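Local coordinates for protein rhodopsin (Todarodes pacificus, PDB 2Z73) that senses light for low-intensity vision, coupling isomerization of its 11-cis retinal to G-protein signalling that activates phospholipase C, at residues 18-23 with 189-194. Sequence-based numbering, arbitrary orientation.
Sequences VVHPHW and DYISRD
Ile-191 is wedged among His-20, His-22 and Trp-23, its two branches going to different rings. Methyl CG2 lies over one face of the His-20 imidazole in a CH-pi contact, 3.4 Å from the ring centroid; Pro-21 CD covers the opposite face. His-20 ND1 accepts from His-22 N (2.8 Å, 168°) almost in the ring plane, an N-cap bond that fixes how the ring is turned. Replacing His-20 by an alanine is likely to leave His-22 N without its capping acceptor and strip the ring from CG2 of Ile-191. With CG1 anti to the carbonyl carbon (chi1 -63°) and chi2 extended (174°), Ile-191 sends CD1 to the edge of the His-22 ring and to Trp-23, 3.6 Å from CE2. Trp-23 and Tyr-190 cross at about a right angle, edge near edge, with Trp-23 CZ2 3.1 Å from Tyr-190 OH, which is hydrogen-bonded to Glu-180. Within the loop, Asp-189 OD1 accepts from Ile-191 N (an Asx turn) and Ser-192 N (an Asx motif), both on one face of its carboxylate. The extracellular N-terminal segment thus packs onto the loop joining strand 186-188 to helix 195-224, with Tyr-190 reaching helices 246-286 and 294-306.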
# COMPACT_ATOMS: atom_id res chain seq x y z
N VAL A 18 -17.67 -18.09 16.36
CA VAL A 18 -17.88 -19.46 15.92
C VAL A 18 -16.90 -19.78 14.81
O VAL A 18 -17.06 -19.30 13.71
CB VAL A 18 -19.31 -19.70 15.37
CG1 VAL A 18 -19.44 -21.13 14.85
CG2 VAL A 18 -20.35 -19.44 16.45
N VAL A 19 -15.90 -20.60 15.12
CA VAL A 19 -14.89 -21.02 14.15
C VAL A 19 -15.47 -21.93 13.07
O VAL A 19 -16.13 -22.91 13.38
CB VAL A 19 -13.77 -21.79 14.85
CG1 VAL A 19 -12.87 -22.45 13.81
CG2 VAL A 19 -12.99 -20.86 15.77
N HIS A 20 -15.23 -21.60 11.81
CA HIS A 20 -15.73 -22.42 10.72
C HIS A 20 -15.20 -23.83 10.87
O HIS A 20 -14.02 -24.01 11.19
CB HIS A 20 -15.29 -21.87 9.37
CG HIS A 20 -15.94 -22.54 8.21
ND1 HIS A 20 -15.67 -23.84 7.85
CD2 HIS A 20 -16.88 -22.09 7.34
CE1 HIS A 20 -16.42 -24.17 6.81
NE2 HIS A 20 -17.16 -23.13 6.48
N PRO A 21 -16.05 -24.84 10.64
CA PRO A 21 -15.70 -26.25 10.74
C PRO A 21 -14.38 -26.58 10.07
O PRO A 21 -13.60 -27.40 10.56
CB PRO A 21 -16.88 -26.94 10.07
CG PRO A 21 -18.01 -26.05 10.43
CD PRO A 21 -17.45 -24.68 10.18
N HIS A 22 -14.12 -25.93 8.94
CA HIS A 22 -12.90 -26.18 8.21
C HIS A 22 -11.63 -26.02 9.02
O HIS A 22 -10.71 -26.83 8.89
CB HIS A 22 -12.80 -25.27 6.99
CG HIS A 22 -11.46 -25.34 6.33
ND1 HIS A 22 -10.90 -26.53 5.93
CD2 HIS A 22 -10.55 -24.38 6.05
CE1 HIS A 22 -9.70 -26.30 5.43
NE2 HIS A 22 -9.46 -25.00 5.49
N TRP A 23 -11.55 -24.99 9.85
CA TRP A 23 -10.35 -24.77 10.66
C TRP A 23 -10.33 -25.68 11.88
O TRP A 23 -9.31 -25.84 12.54
CB TRP A 23 -10.27 -23.31 11.11
CG TRP A 23 -10.27 -22.30 9.99
CD1 TRP A 23 -11.23 -21.36 9.74
CD2 TRP A 23 -9.28 -22.13 8.97
NE1 TRP A 23 -10.90 -20.62 8.63
CE2 TRP A 23 -9.70 -21.08 8.14
CE3 TRP A 23 -8.07 -22.78 8.68
CZ2 TRP A 23 -8.96 -20.65 7.03
CZ3 TRP A 23 -7.33 -22.35 7.57
CH2 TRP A 23 -7.78 -21.29 6.76
N ASP A 189 -14.65 -13.92 5.20
CA ASP A 189 -14.95 -15.34 5.02
C ASP A 189 -14.82 -15.76 3.55
O ASP A 189 -15.66 -15.43 2.71
CB ASP A 189 -16.36 -15.63 5.53
CG ASP A 189 -16.65 -17.10 5.62
OD1 ASP A 189 -15.76 -17.91 5.31
OD2 ASP A 189 -17.78 -17.44 6.02
N TYR A 190 -13.74 -16.49 3.25
CA TYR A 190 -13.49 -16.97 1.88
C TYR A 190 -13.79 -18.46 1.78
O TYR A 190 -13.53 -19.09 0.76
CB TYR A 190 -12.04 -16.69 1.48
CG TYR A 190 -11.01 -17.08 2.52
CD1 TYR A 190 -10.23 -16.11 3.16
CD2 TYR A 190 -10.83 -18.41 2.89
CE1 TYR A 190 -9.30 -16.46 4.14
CE2 TYR A 190 -9.90 -18.77 3.87
CZ TYR A 190 -9.14 -17.79 4.49
OH TYR A 190 -8.23 -18.13 5.47
N ILE A 191 -14.35 -19.01 2.85
CA ILE A 191 -14.69 -20.42 2.88
C ILE A 191 -16.16 -20.65 2.50
O ILE A 191 -16.46 -21.38 1.56
CB ILE A 191 -14.40 -21.00 4.27
CG1 ILE A 191 -12.90 -20.91 4.56
CG2 ILE A 191 -14.89 -22.42 4.34
CD1 ILE A 191 -12.52 -21.34 5.97
N SER A 192 -17.08 -20.03 3.24
CA SER A 192 -18.50 -20.16 2.96
C SER A 192 -18.76 -19.86 1.49
O SER A 192 -18.25 -18.87 0.95
CB SER A 192 -19.30 -19.18 3.82
OG SER A 192 -19.26 -19.57 5.18
N ARG A 193 -19.57 -20.70 0.84
CA ARG A 193 -19.85 -20.53 -0.58
C ARG A 193 -21.27 -20.14 -0.98
O ARG A 193 -21.68 -20.38 -2.11
CB ARG A 193 -19.45 -21.79 -1.33
CG ARG A 193 -18.01 -22.18 -1.08
CD ARG A 193 -17.58 -23.26 -2.03
NE ARG A 193 -16.16 -23.57 -1.90
CZ ARG A 193 -15.52 -24.44 -2.66
NH1 ARG A 193 -14.24 -24.67 -2.48
NH2 ARG A 193 -16.18 -25.07 -3.62
N ASP A 194 -22.01 -19.53 -0.05
CA ASP A 194 -23.37 -19.12 -0.35
C ASP A 194 -23.36 -17.94 -1.30
O ASP A 194 -22.34 -17.26 -1.46
CB ASP A 194 -24.11 -18.71 0.93
CG ASP A 194 -23.36 -17.68 1.72
OD1 ASP A 194 -22.51 -18.07 2.55
OD2 ASP A 194 -23.61 -16.48 1.50